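Polymeric immunoglobulin receptor (PDB 4NOF) probably carries polymeric IgA and IgM across mucosal epithelia, its cleaved extracellular part remaining with the antibody as secretory component. Local coordinates at residues Asn20-Cys25 and Val75-Ile80; Leu48-Thr53 and Ala64-Lys69. All blocks are in the same frame, centred on the assembly; numbering follows the deposited sequence.

Interaction 1: residues Asn20-Cys25 and Val75-Ile80; sequences NVTIEC and VFYVNI. With NAG (2-acetamido-2-deoxy-beta-D-glucopyranose), chain C.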
loop_
_atom_site.group_PDB
_atom_site.type_symbol
_atom_site.label_atom_id
_atom_site.label_comp_id
_atom_site.label_asym_id
_atom_site.label_seq_id
_atom_site.Cartn_x
_atom_site.Cartn_y
_atom_site.Cartn_z
ATOM N N ASN A 20 2.721 -10.059 -9.308
ATOM C CA ASN A 20 2.759 -9.524 -7.936
ATOM C C ASN A 20 3.501 -8.217 -7.899
ATOM O O ASN A 20 4.303 -7.921 -8.777
ATOM C CB ASN A 20 3.357 -10.530 -6.944
ATOM C CG ASN A 20 4.876 -10.588 -6.988
ATOM O OD1 ASN A 20 5.584 -9.776 -6.367
ATOM N ND2 ASN A 20 5.389 -11.566 -7.740
ATOM N N VAL A 21 3.201 -7.400 -6.897
ATOM C CA VAL A 21 3.893 -6.152 -6.686
ATOM C C VAL A 21 4.288 -6.056 -5.231
ATOM O O VAL A 21 3.517 -6.456 -4.351
ATOM C CB VAL A 21 3.043 -4.920 -7.097
ATOM C CG1 VAL A 21 1.746 -4.790 -6.290
ATOM C CG2 VAL A 21 3.856 -3.657 -6.989
ATOM N N THR A 22 5.477 -5.528 -4.990
ATOM C CA THR A 22 5.908 -5.184 -3.649
ATOM C C THR A 22 5.929 -3.679 -3.516
ATOM O O THR A 22 6.758 -2.993 -4.113
ATOM C CB THR A 22 7.296 -5.758 -3.307
ATOM O OG1 THR A 22 7.229 -7.185 -3.396
ATOM C CG2 THR A 22 7.695 -5.338 -1.877
ATOM N N ILE A 23 4.994 -3.149 -2.725
ATOM C CA ILE A 23 4.859 -1.705 -2.477
ATOM C C ILE A 23 5.752 -1.317 -1.293
ATOM O O ILE A 23 5.690 -1.945 -0.254
ATOM C CB ILE A 23 3.387 -1.348 -2.149
ATOM C CG1 ILE A 23 2.476 -1.675 -3.331
ATOM C CG2 ILE A 23 3.252 0.123 -1.737
ATOM C CD1 ILE A 23 0.999 -1.601 -3.012
ATOM N N GLU A 24 6.571 -0.293 -1.477
ATOM C CA GLU A 24 7.454 0.245 -0.462
ATOM C C GLU A 24 6.806 1.423 0.258
ATOM O O GLU A 24 6.389 2.421 -0.379
ATOM C CB GLU A 24 8.757 0.712 -1.105
ATOM C CG GLU A 24 9.798 1.132 -0.079
ATOM C CD GLU A 24 11.179 1.337 -0.698
ATOM O OE1 GLU A 24 11.692 0.381 -1.324
ATOM O OE2 GLU A 24 11.740 2.440 -0.540
ATOM N N CYS A 25 6.754 1.345 1.580
ATOM C CA CYS A 25 6.117 2.362 2.417
ATOM C C CYS A 25 7.145 2.931 3.401
ATOM O O CYS A 25 7.345 2.370 4.489
ATOM C CB CYS A 25 4.965 1.737 3.204
ATOM S SG CYS A 25 3.618 1.143 2.137
ATOM N N VAL A 75 11.175 1.503 6.851
ATOM C CA VAL A 75 10.375 1.158 5.684
ATOM C C VAL A 75 9.632 -0.129 5.982
ATOM O O VAL A 75 10.184 -1.030 6.604
ATOM C CB VAL A 75 11.219 0.996 4.387
ATOM C CG1 VAL A 75 12.163 -0.175 4.493
ATOM C CG2 VAL A 75 10.322 0.831 3.188
ATOM N N PHE A 76 8.367 -0.199 5.559
ATOM C CA PHE A 76 7.656 -1.462 5.507
ATOM C C PHE A 76 7.184 -1.731 4.104
ATOM O O PHE A 76 7.250 -0.860 3.211
ATOM C CB PHE A 76 6.526 -1.597 6.535
ATOM C CG PHE A 76 5.324 -0.726 6.278
ATOM C CD1 PHE A 76 5.283 0.583 6.751
ATOM C CD2 PHE A 76 4.180 -1.244 5.623
ATOM C CE1 PHE A 76 4.147 1.375 6.537
ATOM C CE2 PHE A 76 3.044 -0.446 5.426
ATOM C CZ PHE A 76 3.046 0.868 5.876
ATOM N N TYR A 77 6.765 -2.971 3.891
ATOM C CA TYR A 77 6.432 -3.450 2.567
ATOM C C TYR A 77 5.096 -4.134 2.593
ATOM O O TYR A 77 4.734 -4.769 3.576
ATOM C CB TYR A 77 7.467 -4.412 2.025
ATOM C CG TYR A 77 8.864 -3.859 1.978
ATOM C CD1 TYR A 77 9.299 -3.108 0.879
ATOM C CD2 TYR A 77 9.722 -4.016 3.055
ATOM C CE1 TYR A 77 10.600 -2.584 0.839
ATOM C CE2 TYR A 77 11.026 -3.480 3.019
ATOM C CZ TYR A 77 11.450 -2.783 1.918
ATOM O OH TYR A 77 12.749 -2.254 1.897
ATOM N N VAL A 78 4.351 -3.971 1.501
ATOM C CA VAL A 78 3.165 -4.784 1.259
ATOM C C VAL A 78 3.257 -5.471 -0.087
ATOM O O VAL A 78 3.374 -4.813 -1.120
ATOM C CB VAL A 78 1.867 -3.952 1.323
ATOM C CG1 VAL A 78 0.671 -4.840 1.058
ATOM C CG2 VAL A 78 1.746 -3.278 2.688
ATOM N N ASN A 79 3.276 -6.800 -0.075
ATOM C CA ASN A 79 3.250 -7.537 -1.312
ATOM C C ASN A 79 1.830 -7.857 -1.626
ATOM O O ASN A 79 1.119 -8.348 -0.773
ATOM C CB ASN A 79 4.072 -8.832 -1.258
ATOM C CG ASN A 79 4.152 -9.505 -2.629
ATOM O OD1 ASN A 79 3.391 -10.407 -2.897
ATOM N ND2 ASN A 79 4.997 -8.998 -3.512
ATOM N N ILE A 80 1.405 -7.569 -2.849
ATOM C CA ILE A 80 0.109 -8.013 -3.318
ATOM C C ILE A 80 0.303 -8.918 -4.508
ATOM O O ILE A 80 0.902 -8.516 -5.507
ATOM C CB ILE A 80 -0.831 -6.840 -3.702
ATOM C CG1 ILE A 80 -1.009 -5.862 -2.540
ATOM C CG2 ILE A 80 -2.191 -7.356 -4.129
ATOM C CD1 ILE A 80 -1.614 -4.564 -2.953
HETATM C C1 NAG C . 6.808 -11.796 -7.923
HETATM C C2 NAG C . 7.163 -13.243 -8.239
HETATM C C3 NAG C . 8.670 -13.383 -8.424
HETATM C C4 NAG C . 9.188 -12.380 -9.449
HETATM C C5 NAG C . 8.727 -10.973 -9.073
HETATM C C6 NAG C . 9.110 -9.933 -10.118
HETATM C C7 NAG C . 5.561 -14.843 -7.280
HETATM C C8 NAG C . 5.198 -15.739 -6.125
HETATM N N2 NAG C . 6.696 -14.141 -7.196
HETATM O O3 NAG C . 8.965 -14.693 -8.855
HETATM O O4 NAG C . 10.603 -12.446 -9.492
HETATM O O5 NAG C . 7.320 -10.963 -8.951
HETATM O O6 NAG C . 9.164 -8.667 -9.500
HETATM O O7 NAG C . 4.811 -14.793 -8.245
#

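Interaction 2: residues Leu48-Thr53 and Ala64-Lys69; sequences LVIDST and AKLFMK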
loop_
_atom_site.group_PDB
_atom_site.type_symbol
_atom_site.label_atom_id
_atom_site.label_comp_id
_atom_site.label_asym_id
_atom_site.label_seq_id
_atom_site.Cartn_x
_atom_site.Cartn_y
_atom_site.Cartn_z
ATOM N N LEU A 48 -9.305 0.204 4.041
ATOM C CA LEU A 48 -8.220 -0.700 4.456
ATOM C C LEU A 48 -7.954 -1.821 3.457
ATOM O O LEU A 48 -8.873 -2.478 2.963
ATOM C CB LEU A 48 -8.533 -1.285 5.845
ATOM C CG LEU A 48 -7.498 -2.202 6.507
ATOM C CD1 LEU A 48 -6.170 -1.518 6.647
ATOM C CD2 LEU A 48 -7.981 -2.554 7.905
ATOM N N VAL A 49 -6.677 -2.039 3.123
ATOM C CA VAL A 49 -6.223 -3.216 2.435
ATOM C C VAL A 49 -5.637 -4.196 3.440
ATOM O O VAL A 49 -6.077 -5.324 3.515
ATOM C CB VAL A 49 -5.174 -2.839 1.360
ATOM C CG1 VAL A 49 -4.559 -4.064 0.695
ATOM C CG2 VAL A 49 -5.846 -1.870 0.370
ATOM N N ILE A 50 -4.623 -3.766 4.203
ATOM C CA ILE A 50 -4.017 -4.620 5.231
ATOM C C ILE A 50 -3.314 -3.738 6.232
ATOM O O ILE A 50 -2.789 -2.666 5.869
ATOM C CB ILE A 50 -3.028 -5.633 4.589
ATOM C CG1 ILE A 50 -2.504 -6.640 5.594
ATOM C CG2 ILE A 50 -1.879 -4.904 3.868
ATOM C CD1 ILE A 50 -1.832 -7.823 4.947
ATOM N N ASP A 51 -3.304 -4.161 7.493
ATOM C CA ASP A 51 -2.519 -3.449 8.497
ATOM C C ASP A 51 -1.721 -4.386 9.393
ATOM O O ASP A 51 -1.875 -5.585 9.345
ATOM C CB ASP A 51 -3.363 -2.438 9.283
ATOM C CG ASP A 51 -4.358 -3.059 10.234
ATOM O OD1 ASP A 51 -4.159 -4.170 10.774
ATOM O OD2 ASP A 51 -5.356 -2.336 10.518
ATOM N N SER A 52 -0.862 -3.791 10.204
ATOM C CA SER A 52 0.103 -4.530 11.029
ATOM C C SER A 52 -0.557 -5.174 12.253
ATOM O O SER A 52 0.138 -5.859 13.034
ATOM C CB SER A 52 1.228 -3.601 11.492
ATOM O OG SER A 52 0.765 -2.475 12.177
ATOM N N THR A 53 -1.865 -4.920 12.445
ATOM C CA THR A 53 -2.667 -5.644 13.456
ATOM C C THR A 53 -3.277 -6.934 12.888
ATOM O O THR A 53 -4.045 -7.593 13.586
ATOM C CB THR A 53 -3.809 -4.781 14.057
ATOM O OG1 THR A 53 -4.898 -4.687 13.110
ATOM C CG2 THR A 53 -3.344 -3.413 14.472
ATOM N N ALA A 64 -2.283 -10.479 0.117
ATOM C CA ALA A 64 -1.567 -9.344 0.634
ATOM C C ALA A 64 -0.786 -9.747 1.882
ATOM O O ALA A 64 -1.288 -10.463 2.740
ATOM C CB ALA A 64 -2.522 -8.197 0.964
ATOM N N LYS A 65 0.447 -9.282 1.970
ATOM C CA LYS A 65 1.255 -9.531 3.148
ATOM C C LYS A 65 2.046 -8.272 3.455
ATOM O O LYS A 65 2.563 -7.590 2.538
ATOM C CB LYS A 65 2.187 -10.714 2.917
ATOM C CG LYS A 65 1.466 -12.042 2.679
ATOM C CD LYS A 65 0.740 -12.534 3.931
ATOM C CE LYS A 65 0.027 -13.871 3.722
ATOM N NZ LYS A 65 -0.909 -13.894 2.554
ATOM N N LEU A 66 2.104 -7.949 4.741
ATOM C CA LEU A 66 2.782 -6.760 5.220
ATOM C C LEU A 66 3.970 -7.199 6.069
ATOM O O LEU A 66 3.797 -8.003 6.983
ATOM C CB LEU A 66 1.842 -5.914 6.064
ATOM C CG LEU A 66 2.269 -4.499 6.422
ATOM C CD1 LEU A 66 1.088 -3.570 6.735
ATOM C CD2 LEU A 66 3.202 -4.513 7.642
ATOM N N PHE A 67 5.146 -6.681 5.753
ATOM C CA PHE A 67 6.369 -7.109 6.467
ATOM C C PHE A 67 7.425 -6.021 6.430
ATOM O O PHE A 67 7.317 -5.040 5.682
ATOM C CB PHE A 67 6.902 -8.399 5.859
ATOM C CG PHE A 67 7.201 -8.302 4.383
ATOM C CD1 PHE A 67 6.211 -8.543 3.442
ATOM C CD2 PHE A 67 8.463 -7.953 3.934
ATOM C CE1 PHE A 67 6.482 -8.441 2.082
ATOM C CE2 PHE A 67 8.741 -7.878 2.594
ATOM C CZ PHE A 67 7.763 -8.102 1.658
ATOM N N MET A 68 8.445 -6.235 7.244
ATOM C CA MET A 68 9.675 -5.463 7.201
ATOM C C MET A 68 10.863 -6.383 6.845
ATOM O O MET A 68 10.691 -7.592 6.683
ATOM C CB MET A 68 9.856 -4.695 8.499
ATOM C CG MET A 68 8.854 -3.543 8.652
ATOM S SD MET A 68 8.918 -2.624 10.179
ATOM C CE MET A 68 10.381 -1.610 9.907
ATOM N N LYS A 69 12.031 -5.786 6.610
ATOM C CA LYS A 69 13.204 -6.547 6.171
ATOM C C LYS A 69 14.412 -6.177 6.999
ATOM O O LYS A 69 14.651 -5.011 7.262
ATOM C CB LYS A 69 13.555 -6.235 4.734
ATOM C CG LYS A 69 12.575 -6.735 3.696
ATOM C CD LYS A 69 12.696 -8.218 3.427
ATOM C CE LYS A 69 13.897 -8.524 2.543
ATOM N NZ LYS A 69 13.794 -9.889 1.964
#

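Interaction 1: residues Asn20-Cys25 and Val75-Ile80
Strands 21-25 and 75-80 run antiparallel as direct neighbours, their axes 4.5 Å apart at closest approach and 157° between their directions. Val-21 with Ile-80, Ile-23 with Val-78 and Cys-25 with Phe-76 are hydrogen-bonded pairs, each joined by two N-H...O bonds; Thr-22/Asn-79 and Glu-24/Tyr-77 are the non-hydrogen-bonded pairs between them. On the outer face Asn-79, its CG anti to the backbone N (chi1 -174°), swings its amide over the start of the other strand. Its ND2 gives one N-H to Asn-20 OD1 (3.0 Å), meeting that oxygen from above its carbonyl plane, and the other to Thr-22 OG1 (2.9 Å). Both acceptors lie close to the Asn-79 amide plane, so its rotation is fixed. Asn-20 ND2 is bonded to C1 of the NAG sugar (1.4 Å), and Asn-Val-Thr is an N-glycosylation sequon, so Asn-79 bridges its first and third residues. Farther along, Glu-24 CG presses on Val-75 CG2 (3.3 Å). On the inner face Cys-25 CB sits over the centre of the Phe-76 ring as a CH-pi contact, 3.4 Å from the centroid, while SG lies oblique to it. Ile-23 CD1 meets Ile-80 CD1 at 4.0 Å. This is the B-E pair of an immunoglobulin V-type domain: Cys-25 makes the disulfide to Cys-93 in the opposing sheet, Ile-23 and Val-78 pack on Leu-38 of strand 36-41, and strand 64-67 flanks 75-80 on its other edge.

Interaction 2: residues Leu48-Thr53 and Ala64-Lys69
Ile-50 and Leu-66 each lay a methyl over a peptide group of the other segment; these peptides are the flat groups that matter here. CD1 of Ile-50 rests on one face of the Ala-64 to Lys-65 peptide, displaced toward the oxygen, with CD1 to Ala-64 O at 3.5 Å. In return, Leu-66 CD1 covers a face of the Asp-51 to Ser-52 peptide, beside its C-N bond on the side away from the oxygen, 4.0 Å from both Asp-51 C and Ser-52 N. Ile-50 reaches that far because CG1 stands anti to its backbone N (chi1 -173°) and the chain stays extended to CD1, whose remaining neighbours include Ala-64 CB at 4.1 Å. No hydrogen bond joins the segments: the axes of strands 48-51 and 64-67 come no closer than 7.2 Å and diverge by 43°, too far for a shared sheet, so the contact is apolar packing. Asp-51, whose CB points away from 64-69, uses its carboxylate to close the end of its own strand. Its OD1 takes Thr-53 N (2.9 Å) in an Asx turn and also the Thr-53 hydroxyl, both from the same face of the carboxylate; Lys-55 N is a further donor. Ser-52 OG bonds to Lys-36 N. A classic beta bulge interrupts the pairing with strand 36-41, Val-49 and Ile-50 together standing opposite Leu-38. The contact thus closes one side of the sandwich, where edge strand 46-51 (C') of one sheet meets edge strand 64-67 (D) of the other, with Ile-50 also touching Val-78 and Leu-66 touching Phe-76.

How the interactions relate
The centres of the two interactions lie about 8 Å apart, within one V-set domain. Along the chain the order is 20-25, 48-53, 64-69, 75-80, so both partners of interaction 2 fall between those of interaction 1. Strands 64-67 and 75-80 are consecutive and adjacent in the three-stranded sheet, tied by probable hydrogen bonds from Tyr-77 N to Phe-67 O and from Asn-79 N to Lys-65 O, 2.8 Å each. Interaction 1 pairs two of that sheet's strands and turns one face to the core; interaction 2 connects its outer strand to the edge of the five-stranded sheet. Strand 75-80 therefore lies between strand 21-26, which carries Cys-25, and the sandwich margin.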